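Local coordinates for protein ribokinase (Arabidopsis thaliana, PDB 6ILS) that phosphorylates D-ribose at O-5 with ATP in a magnesium-dependent reaction, yielding D-ribose 5-phosphate, at residues L130-L141 and I151-K159; L180-E190 and L217-G227. All blocks are in the same frame, centred on the assembly; numbering follows the deposited sequence.

Interaction 1 (L130-L141 and I151-K159); sequences LEIVRNAGIVLL and IQVAKAVKK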
loop_
_atom_site.group_PDB
_atom_site.type_symbol
_atom_site.label_atom_id
_atom_site.label_comp_id
_atom_site.label_asym_id
_atom_site.label_seq_id
_atom_site.Cartn_x
_atom_site.Cartn_y
_atom_site.Cartn_z
ATOM N N LEU B 130 19.866 3.381 23.344
ATOM C CA LEU B 130 21.038 2.519 23.229
ATOM C C LEU B 130 21.186 1.520 24.365
ATOM O O LEU B 130 22.078 0.677 24.324
ATOM C CB LEU B 130 22.311 3.359 23.157
ATOM C CG LEU B 130 22.507 4.250 21.937
ATOM C CD1 LEU B 130 23.797 5.044 22.074
ATOM C CD2 LEU B 130 22.504 3.427 20.654
ATOM N N GLU B 131 20.338 1.609 25.381
ATOM C CA GLU B 131 20.439 0.677 26.499
ATOM C C GLU B 131 20.193 -0.761 26.044
ATOM O O GLU B 131 20.815 -1.694 26.554
ATOM C CB GLU B 131 19.455 1.038 27.611
ATOM C CG GLU B 131 17.992 0.912 27.198
ATOM C CD GLU B 131 17.066 0.689 28.375
ATOM O OE1 GLU B 131 17.573 0.508 29.508
ATOM O OE2 GLU B 131 15.832 0.689 28.164
ATOM N N ILE B 132 19.294 -0.941 25.080
ATOM C CA ILE B 132 18.942 -2.288 24.664
ATOM C C ILE B 132 20.091 -2.907 23.878
ATOM O O ILE B 132 20.361 -4.096 24.041
ATOM C CB ILE B 132 17.623 -2.333 23.835
ATOM C CG1 ILE B 132 17.217 -3.785 23.547
ATOM C CG2 ILE B 132 17.722 -1.513 22.564
ATOM C CD1 ILE B 132 17.166 -4.669 24.775
ATOM N N VAL B 133 20.794 -2.109 23.072
ATOM C CA VAL B 133 21.910 -2.645 22.304
ATOM C C VAL B 133 23.074 -2.945 23.240
ATOM O O VAL B 133 23.816 -3.905 23.032
ATOM C CB VAL B 133 22.353 -1.698 21.148
ATOM C CG1 VAL B 133 21.144 -1.289 20.308
ATOM C CG2 VAL B 133 23.085 -0.474 21.650
ATOM N N ARG B 134 23.200 -2.159 24.304
ATOM C CA ARG B 134 24.239 -2.415 25.291
ATOM C C ARG B 134 23.974 -3.686 26.101
ATOM O O ARG B 134 24.892 -4.250 26.698
ATOM C CB ARG B 134 24.390 -1.202 26.222
ATOM C CG ARG B 134 25.027 -0.014 25.520
ATOM C CD ARG B 134 25.379 1.085 26.492
ATOM N NE ARG B 134 25.938 2.248 25.813
ATOM C CZ ARG B 134 25.291 3.396 25.632
ATOM N NH1 ARG B 134 25.893 4.400 25.006
ATOM N NH2 ARG B 134 24.052 3.548 26.091
ATOM N N ASN B 135 22.725 -4.140 26.124
ATOM C CA ASN B 135 22.394 -5.391 26.813
ATOM C C ASN B 135 22.291 -6.593 25.875
ATOM O O ASN B 135 21.953 -7.690 26.313
ATOM C CB ASN B 135 21.077 -5.257 27.585
ATOM C CG ASN B 135 21.187 -4.326 28.773
ATOM O OD1 ASN B 135 22.285 -3.987 29.212
ATOM N ND2 ASN B 135 20.042 -3.918 29.312
ATOM N N ALA B 136 22.572 -6.394 24.592
ATOM C CA ALA B 136 22.355 -7.462 23.614
ATOM C C ALA B 136 23.359 -8.610 23.768
ATOM O O ALA B 136 24.455 -8.423 24.299
ATOM C CB ALA B 136 22.429 -6.901 22.207
ATOM N N GLY B 137 22.974 -9.796 23.304
ATOM C CA GLY B 137 23.917 -10.883 23.088
ATOM C C GLY B 137 24.534 -10.803 21.705
ATOM O O GLY B 137 25.641 -11.286 21.480
ATOM N N ILE B 138 23.815 -10.183 20.771
ATOM C CA ILE B 138 24.278 -10.049 19.394
ATOM C C ILE B 138 23.394 -9.019 18.711
ATOM O O ILE B 138 22.207 -8.936 19.001
ATOM C CB ILE B 138 24.257 -11.416 18.640
ATOM C CG1 ILE B 138 24.921 -11.292 17.278
ATOM C CG2 ILE B 138 22.822 -11.966 18.489
ATOM C CD1 ILE B 138 25.454 -12.620 16.743
ATOM N N VAL B 139 23.970 -8.198 17.847
ATOM C CA VAL B 139 23.215 -7.121 17.217
ATOM C C VAL B 139 23.253 -7.252 15.699
ATOM O O VAL B 139 24.314 -7.526 15.136
ATOM C CB VAL B 139 23.768 -5.719 17.649
ATOM C CG1 VAL B 139 23.115 -4.601 16.851
ATOM C CG2 VAL B 139 23.556 -5.515 19.132
ATOM N N LEU B 140 22.094 -7.084 15.041
ATOM C CA LEU B 140 21.984 -7.185 13.585
ATOM C C LEU B 140 21.524 -5.874 12.987
ATOM O O LEU B 140 20.525 -5.322 13.443
ATOM C CB LEU B 140 20.963 -8.268 13.160
ATOM C CG LEU B 140 21.114 -9.709 13.593
ATOM C CD1 LEU B 140 20.253 -10.634 12.681
ATOM C CD2 LEU B 140 22.571 -10.124 13.629
ATOM N N LEU B 141 22.254 -5.405 11.974
ATOM C CA LEU B 141 21.958 -4.194 11.215
ATOM C C LEU B 141 21.829 -4.527 9.732
ATOM O O LEU B 141 22.362 -5.549 9.273
ATOM C CB LEU B 141 23.085 -3.162 11.426
ATOM C CG LEU B 141 23.502 -2.942 12.878
ATOM C CD1 LEU B 141 24.784 -2.087 12.943
ATOM C CD2 LEU B 141 22.352 -2.275 13.708
ATOM N N ILE B 151 26.009 3.657 12.488
ATOM C CA ILE B 151 27.331 3.940 13.058
ATOM C C ILE B 151 27.236 4.074 14.570
ATOM O O ILE B 151 27.993 3.451 15.301
ATOM C CB ILE B 151 27.953 5.198 12.418
ATOM C CG1 ILE B 151 28.406 4.872 10.996
ATOM C CG2 ILE B 151 29.136 5.690 13.255
ATOM C CD1 ILE B 151 28.727 6.072 10.152
ATOM N N GLN B 152 26.246 4.819 15.051
ATOM C CA GLN B 152 26.078 5.008 16.479
ATOM C C GLN B 152 25.782 3.706 17.218
ATOM O O GLN B 152 26.253 3.496 18.336
ATOM C CB GLN B 152 24.963 6.033 16.750
ATOM C CG GLN B 152 25.269 7.432 16.214
ATOM C CD GLN B 152 24.119 8.402 16.433
ATOM O OE1 GLN B 152 23.659 8.602 17.563
ATOM N NE2 GLN B 152 23.629 8.984 15.346
ATOM N N VAL B 153 24.982 2.832 16.611
ATOM C CA VAL B 153 24.654 1.564 17.260
ATOM C C VAL B 153 25.893 0.665 17.346
ATOM O O VAL B 153 26.204 0.107 18.395
ATOM C CB VAL B 153 23.519 0.834 16.497
ATOM C CG1 VAL B 153 23.378 -0.610 16.983
ATOM C CG2 VAL B 153 22.215 1.594 16.665
ATOM N N ALA B 154 26.593 0.538 16.230
ATOM C CA ALA B 154 27.749 -0.347 16.164
ATOM C C ALA B 154 28.818 0.098 17.161
ATOM O O ALA B 154 29.369 -0.721 17.894
ATOM C CB ALA B 154 28.303 -0.376 14.770
ATOM N N LYS B 155 29.076 1.403 17.206
ATOM C CA LYS B 155 30.074 1.950 18.134
ATOM C C LYS B 155 29.673 1.720 19.583
ATOM O O LYS B 155 30.520 1.447 20.434
ATOM C CB LYS B 155 30.295 3.442 17.872
ATOM C CG LYS B 155 31.122 3.688 16.632
ATOM C CD LYS B 155 31.439 5.156 16.419
ATOM C CE LYS B 155 32.237 5.319 15.136
ATOM N NZ LYS B 155 32.738 6.711 14.935
ATOM N N ALA B 156 28.375 1.788 19.859
ATOM C CA ALA B 156 27.874 1.557 21.213
ATOM C C ALA B 156 28.054 0.103 21.636
ATOM O O ALA B 156 28.059 -0.210 22.827
ATOM C CB ALA B 156 26.404 1.955 21.319
ATOM N N VAL B 157 28.178 -0.796 20.666
ATOM C CA VAL B 157 28.326 -2.198 21.010
ATOM C C VAL B 157 29.785 -2.571 21.144
ATOM O O VAL B 157 30.170 -3.187 22.125
ATOM C CB VAL B 157 27.699 -3.126 19.979
ATOM C CG1 VAL B 157 27.854 -4.529 20.456
ATOM C CG2 VAL B 157 26.224 -2.802 19.795
ATOM N N LYS B 158 30.577 -2.211 20.134
ATOM C CA LYS B 158 32.021 -2.431 20.149
ATOM C C LYS B 158 32.581 -2.068 21.525
ATOM O O LYS B 158 33.309 -2.854 22.137
ATOM C CB LYS B 158 32.708 -1.619 19.040
ATOM N N LYS B 159 32.177 -0.904 22.030
ATOM C CA LYS B 159 32.513 -0.477 23.386
ATOM C C LYS B 159 31.657 -1.171 24.453
ATOM O O LYS B 159 31.343 -0.573 25.485
ATOM C CB LYS B 159 32.368 1.044 23.515
HETATM O O HOH W 1 28.396 1.750 24.589
#
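V153, on the inner side of helix 151-158, meets four hydrophobic residues of 130-141. CB is carried toward the strand. CG1, anti to the backbone N (chi1 168°), does most of the touching: it lies 3.8 Å from L141 CD2, 4.0 Å from V139 CG1 and 4.1 Å from V133 CG1. CG2, the other branch, has L130 CD2 as a looser neighbour at 4.4 Å. One turn later V157 uses CG2 instead, 3.9 Å from V139 CG2. The helix runs antiparallel to strand 138-141, with 163° between their directions, as expected of the crossover helix in a right-handed beta-alpha-beta unit of this ribokinase-like fold; strand 164-170 completes the unit. Valines suit this surface because short, stiff side chains meet between strand and helix, whose axes come within 10.0 Å. On the flank, A156 is small enough to let the short helix 131-134 come close, its CB 4.1 Å from both L130 CD1 and V133 CG2. R134 extends along the outer side of the contact: a water lying in the guanidinium plane accepts from its NE and donates to A156 O, while NH1 forms a salt bridge with D127.

Interaction 2 (L180-E190 and L217-G227); sequences LDSIDILSPNE and LGVKQVLVKLG. With ATP (adenosine-5'-triphosphate), chain E.
Strands 185-187 and 221-225 run parallel, 19° apart in direction, joined by L186 N to Q221 O (3.0 Å) and L223 N to L186 O (2.8 Å); beyond them K225 N bonds to P188 O. At the start of the pair V219 wedges its two methyls between L186 CB and the backbone and CB of L180, a fit for a branched side chain. G218 has a positive phi and closes the preceding helix in a Schellman motif; a side chain there would also run into D181. I185 and Q221 share a face of the sheet, the isoleucine's CD1 lying against the amide's OE1, while P188 sets its ring CD 3.8 Å from V222 CG1.

Near the nucleotide S187 and K225 interlock. With OG anti to the backbone N (chi1 -169°), S187 reaches L223 O at 3.0 Å and also accepts from K225 NZ. The lysine, bent at chi3 and chi4, folds back over S187, and NZ bonds to S187 O at 3.0 Å from above the carbonyl plane; D167 and T262 hold the same ammonium. Were K225 replaced by an alanine, D167 would probably lose its charge partner and S187 O this donor, and a gap would be likely to open beside the gamma-phosphate, where CE lies 3.5 Å from ATP O1G. N189 caps the next helix through OD1 to E192 N, a cap consistent with holding the amide so that ND2 bonds to ATP O3G at 2.8 Å. G227, at positive phi, offers N to O1B and takes a bond from the ribose O2' through its O. Loops at the C-terminal ends of adjacent parallel strands thus line the ATP site, as in the PfkB carbohydrate kinases.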
loop_
_atom_site.group_PDB
_atom_site.type_symbol
_atom_site.label_atom_id
_atom_site.label_comp_id
_atom_site.label_asym_id
_atom_site.label_seq_id
_atom_site.Cartn_x
_atom_site.Cartn_y
_atom_site.Cartn_z
ATOM N N LEU B 180 32.142 0.080 8.663
ATOM C CA LEU B 180 32.930 -1.149 8.500
ATOM C C LEU B 180 33.901 -1.383 9.664
ATOM O O LEU B 180 34.072 -2.515 10.124
ATOM C CB LEU B 180 33.694 -1.118 7.169
ATOM C CG LEU B 180 32.845 -1.086 5.900
ATOM C CD1 LEU B 180 33.696 -0.886 4.655
ATOM C CD2 LEU B 180 32.000 -2.360 5.764
ATOM N N ASP B 181 34.526 -0.318 10.162
ATOM C CA ASP B 181 35.466 -0.448 11.279
ATOM C C ASP B 181 34.816 -0.810 12.604
ATOM O O ASP B 181 35.510 -1.176 13.551
ATOM C CB ASP B 181 36.249 0.860 11.487
ATOM C CG ASP B 181 37.461 0.974 10.587
ATOM O OD1 ASP B 181 38.075 -0.067 10.264
ATOM O OD2 ASP B 181 37.804 2.117 10.208
ATOM N N SER B 182 33.494 -0.693 12.687
ATOM C CA SER B 182 32.813 -0.845 13.970
ATOM C C SER B 182 31.985 -2.130 14.078
ATOM O O SER B 182 31.436 -2.425 15.128
ATOM C CB SER B 182 31.895 0.351 14.225
ATOM O OG SER B 182 32.599 1.575 14.092
ATOM N N ILE B 183 31.899 -2.879 12.989
ATOM C CA ILE B 183 31.153 -4.139 13.000
ATOM C C ILE B 183 32.106 -5.327 13.118
ATOM O O ILE B 183 33.327 -5.170 12.988
ATOM C CB ILE B 183 30.296 -4.278 11.741
ATOM C CG1 ILE B 183 31.198 -4.351 10.503
ATOM C CG2 ILE B 183 29.278 -3.134 11.671
ATOM C CD1 ILE B 183 30.483 -4.608 9.219
ATOM N N ASP B 184 31.559 -6.513 13.375
ATOM C CA ASP B 184 32.382 -7.715 13.508
ATOM C C ASP B 184 32.238 -8.610 12.282
ATOM O O ASP B 184 33.210 -9.176 11.783
ATOM C CB ASP B 184 32.005 -8.487 14.773
ATOM C CG ASP B 184 32.283 -7.698 16.047
ATOM O OD1 ASP B 184 33.458 -7.650 16.467
ATOM O OD2 ASP B 184 31.336 -7.128 16.634
ATOM N N ILE B 185 31.013 -8.735 11.785
ATOM C CA ILE B 185 30.769 -9.586 10.636
ATOM C C ILE B 185 30.033 -8.812 9.569
ATOM O O ILE B 185 28.998 -8.211 9.841
ATOM C CB ILE B 185 29.941 -10.833 11.029
ATOM C CG1 ILE B 185 30.676 -11.634 12.099
ATOM C CG2 ILE B 185 29.633 -11.669 9.794
ATOM C CD1 ILE B 185 29.894 -12.824 12.645
ATOM N N LEU B 186 30.568 -8.824 8.356
ATOM C CA LEU B 186 29.914 -8.232 7.207
ATOM C C LEU B 186 29.202 -9.349 6.445
ATOM O O LEU B 186 29.802 -10.406 6.208
ATOM C CB LEU B 186 30.935 -7.522 6.299
ATOM C CG LEU B 186 30.355 -6.742 5.121
ATOM C CD1 LEU B 186 29.645 -5.487 5.622
ATOM C CD2 LEU B 186 31.454 -6.363 4.111
ATOM N N SER B 187 27.943 -9.148 6.066
ATOM C CA SER B 187 27.250 -10.204 5.318
ATOM C C SER B 187 26.640 -9.718 3.999
ATOM O O SER B 187 25.487 -9.286 3.951
ATOM C CB SER B 187 26.167 -10.861 6.203
ATOM O OG SER B 187 25.661 -12.055 5.594
ATOM N N PRO B 188 27.427 -9.789 2.911
ATOM C CA PRO B 188 26.968 -9.449 1.570
ATOM C C PRO B 188 26.599 -10.674 0.759
ATOM O O PRO B 188 27.117 -11.757 1.035
ATOM C CB PRO B 188 28.197 -8.797 0.948
ATOM C CG PRO B 188 29.316 -9.629 1.512
ATOM C CD PRO B 188 28.887 -10.001 2.936
ATOM N N ASN B 189 25.752 -10.499 -0.244
ATOM C CA ASN B 189 25.653 -11.503 -1.285
ATOM C C ASN B 189 26.735 -11.225 -2.330
ATOM O O ASN B 189 27.574 -10.342 -2.138
ATOM C CB ASN B 189 24.252 -11.546 -1.923
ATOM C CG ASN B 189 23.858 -10.253 -2.622
ATOM O OD1 ASN B 189 24.696 -9.422 -2.971
ATOM N ND2 ASN B 189 22.560 -10.088 -2.836
ATOM N N GLU B 190 26.718 -11.996 -3.413
ATOM C CA GLU B 190 27.712 -11.869 -4.480
ATOM C C GLU B 190 27.720 -10.480 -5.107
ATOM O O GLU B 190 28.777 -9.882 -5.315
ATOM C CB GLU B 190 27.455 -12.908 -5.572
ATOM C CG GLU B 190 27.619 -14.339 -5.099
ATOM C CD GLU B 190 27.327 -15.360 -6.184
ATOM O OE1 GLU B 190 28.141 -15.486 -7.129
ATOM O OE2 GLU B 190 26.278 -16.034 -6.089
ATOM N N LEU B 217 39.675 -3.417 4.375
ATOM C CA LEU B 217 38.781 -2.372 4.860
ATOM C C LEU B 217 38.471 -2.529 6.357
ATOM O O LEU B 217 37.596 -1.850 6.867
ATOM C CB LEU B 217 37.471 -2.357 4.059
ATOM C CG LEU B 217 37.479 -2.255 2.526
ATOM C CD1 LEU B 217 36.272 -2.938 1.900
ATOM C CD2 LEU B 217 37.438 -0.843 2.116
ATOM N N GLY B 218 39.168 -3.426 7.057
ATOM C CA GLY B 218 38.999 -3.579 8.500
ATOM C C GLY B 218 38.016 -4.643 9.012
ATOM O O GLY B 218 37.795 -4.769 10.218
ATOM N N VAL B 219 37.425 -5.428 8.121
ATOM C CA VAL B 219 36.439 -6.415 8.574
ATOM C C VAL B 219 37.049 -7.813 8.692
ATOM O O VAL B 219 37.498 -8.378 7.700
ATOM C CB VAL B 219 35.230 -6.475 7.640
ATOM C CG1 VAL B 219 34.095 -7.273 8.315
ATOM C CG2 VAL B 219 34.765 -5.080 7.286
ATOM N N LYS B 220 37.038 -8.356 9.907
ATOM C CA LYS B 220 37.668 -9.638 10.226
ATOM C C LYS B 220 36.900 -10.844 9.696
ATOM O O LYS B 220 37.498 -11.879 9.375
ATOM C CB LYS B 220 37.822 -9.795 11.743
ATOM C CG LYS B 220 38.641 -8.707 12.413
ATOM C CD LYS B 220 40.105 -8.784 12.035
ATOM C CE LYS B 220 40.879 -7.580 12.579
ATOM N NZ LYS B 220 40.619 -6.336 11.788
ATOM N N GLN B 221 35.575 -10.722 9.643
ATOM C CA GLN B 221 34.722 -11.862 9.277
ATOM C C GLN B 221 33.711 -11.456 8.234
ATOM O O GLN B 221 33.057 -10.418 8.353
ATOM C CB GLN B 221 34.004 -12.428 10.500
ATOM C CG GLN B 221 34.909 -12.809 11.627
ATOM C CD GLN B 221 34.207 -13.668 12.654
ATOM O OE1 GLN B 221 33.132 -14.207 12.396
ATOM N NE2 GLN B 221 34.828 -13.828 13.815
ATOM N N VAL B 222 33.614 -12.254 7.181
ATOM C CA VAL B 222 32.679 -11.984 6.114
ATOM C C VAL B 222 31.856 -13.254 5.864
ATOM O O VAL B 222 32.404 -14.324 5.619
ATOM C CB VAL B 222 33.387 -11.529 4.829
ATOM C CG1 VAL B 222 32.371 -11.160 3.751
ATOM C CG2 VAL B 222 34.335 -10.326 5.133
ATOM N N LEU B 223 30.542 -13.103 5.967
ATOM C CA LEU B 223 29.569 -14.178 5.734
ATOM C C LEU B 223 28.951 -13.961 4.359
ATOM O O LEU B 223 28.033 -13.161 4.204
ATOM C CB LEU B 223 28.495 -14.154 6.847
ATOM C CG LEU B 223 27.341 -15.157 6.737
ATOM C CD1 LEU B 223 27.911 -16.557 6.886
ATOM C CD2 LEU B 223 26.297 -14.877 7.828
ATOM N N VAL B 224 29.476 -14.621 3.338
ATOM C CA VAL B 224 29.004 -14.367 1.990
ATOM C C VAL B 224 27.860 -15.297 1.579
ATOM O O VAL B 224 27.988 -16.518 1.661
ATOM C CB VAL B 224 30.145 -14.506 0.959
ATOM C CG1 VAL B 224 29.670 -14.033 -0.400
ATOM C CG2 VAL B 224 31.366 -13.709 1.405
ATOM N N LYS B 225 26.746 -14.702 1.155
ATOM C CA LYS B 225 25.598 -15.457 0.664
ATOM C C LYS B 225 25.728 -15.662 -0.843
ATOM O O LYS B 225 25.903 -14.706 -1.596
ATOM C CB LYS B 225 24.294 -14.726 1.026
ATOM C CG LYS B 225 24.090 -14.622 2.546
ATOM C CD LYS B 225 23.055 -13.556 2.981
ATOM C CE LYS B 225 23.610 -12.142 2.775
ATOM N NZ LYS B 225 23.150 -11.173 3.838
ATOM N N LEU B 226 25.645 -16.916 -1.283
ATOM C CA LEU B 226 25.959 -17.245 -2.667
ATOM C C LEU B 226 24.769 -17.840 -3.427
ATOM O O LEU B 226 24.957 -18.575 -4.399
ATOM C CB LEU B 226 27.137 -18.212 -2.709
ATOM C CG LEU B 226 28.396 -17.726 -2.004
ATOM C CD1 LEU B 226 29.403 -18.841 -1.839
ATOM C CD2 LEU B 226 28.992 -16.569 -2.769
ATOM N N GLY B 227 23.559 -17.515 -2.984
ATOM C CA GLY B 227 22.349 -17.958 -3.656
ATOM C C GLY B 227 22.282 -19.470 -3.766
ATOM O O GLY B 227 22.459 -20.163 -2.781
HETATM P PG ATP E . 20.271 -12.177 -0.482
HETATM O O1G ATP E . 20.982 -11.405 0.569
HETATM O O2G ATP E . 18.775 -12.204 -0.210
HETATM O O3G ATP E . 20.456 -11.555 -1.832
HETATM P PB ATP E . 21.177 -14.515 -1.754
HETATM O O1B ATP E . 21.751 -15.801 -1.345
HETATM O O2B ATP E . 22.148 -13.877 -2.637
HETATM O O3B ATP E . 20.912 -13.647 -0.459
HETATM P PA ATP E . 18.796 -15.788 -2.834
HETATM O O1A ATP E . 19.228 -16.529 -4.094
HETATM O O2A ATP E . 17.394 -15.260 -3.005
HETATM O O3A ATP E . 19.780 -14.577 -2.563
HETATM O "O5'" ATP E . 18.802 -16.786 -1.627
HETATM C "C5'" ATP E . 18.546 -16.322 -0.316
HETATM C "C4'" ATP E . 18.861 -17.515 0.681
HETATM O "O4'" ATP E . 18.022 -18.748 0.277
HETATM C "C3'" ATP E . 20.074 -17.851 0.556
HETATM O "O3'" ATP E . 20.619 -18.225 1.835
HETATM C "C2'" ATP E . 20.106 -19.181 -0.436
HETATM O "O2'" ATP E . 21.339 -19.899 -0.149
HETATM C "C1'" ATP E . 19.038 -19.822 -0.188
HETATM N N9 ATP E . 18.466 -20.370 -1.432
HETATM C C8 ATP E . 18.194 -19.961 -2.706
HETATM N N7 ATP E . 17.648 -21.016 -3.370
HETATM C C5 ATP E . 17.574 -22.075 -2.499
HETATM C C6 ATP E . 17.104 -23.377 -2.657
HETATM N N6 ATP E . 16.549 -23.977 -3.839
HETATM N N1 ATP E . 17.155 -24.223 -1.630
HETATM C C2 ATP E . 17.655 -23.813 -0.411
HETATM N N3 ATP E . 18.113 -22.546 -0.242
HETATM C C4 ATP E . 18.073 -21.678 -1.300
#

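Interaction 1 comes first along the chain and closes before interaction 2 opens, with centres about 17 Å apart. Both belong to the large mixed sheet, in which strand 164-170 lies between strand 138-143 of the first and strand 185-187 of the second. Interaction 1 packs a crossover helix against the sheet and the short helix 131-134; interaction 2 pairs neighbouring strands and ends at the nucleotide. They meet where the helix passes the turn before strand 185-187: A154 CB packs 3.7 Å from S182 CB, and K155 lies beside the same serine. The same sheet carries the hydrophobic layer beneath helix 147-158 and, two and three strands along, the loops that hold the ATP phosphates.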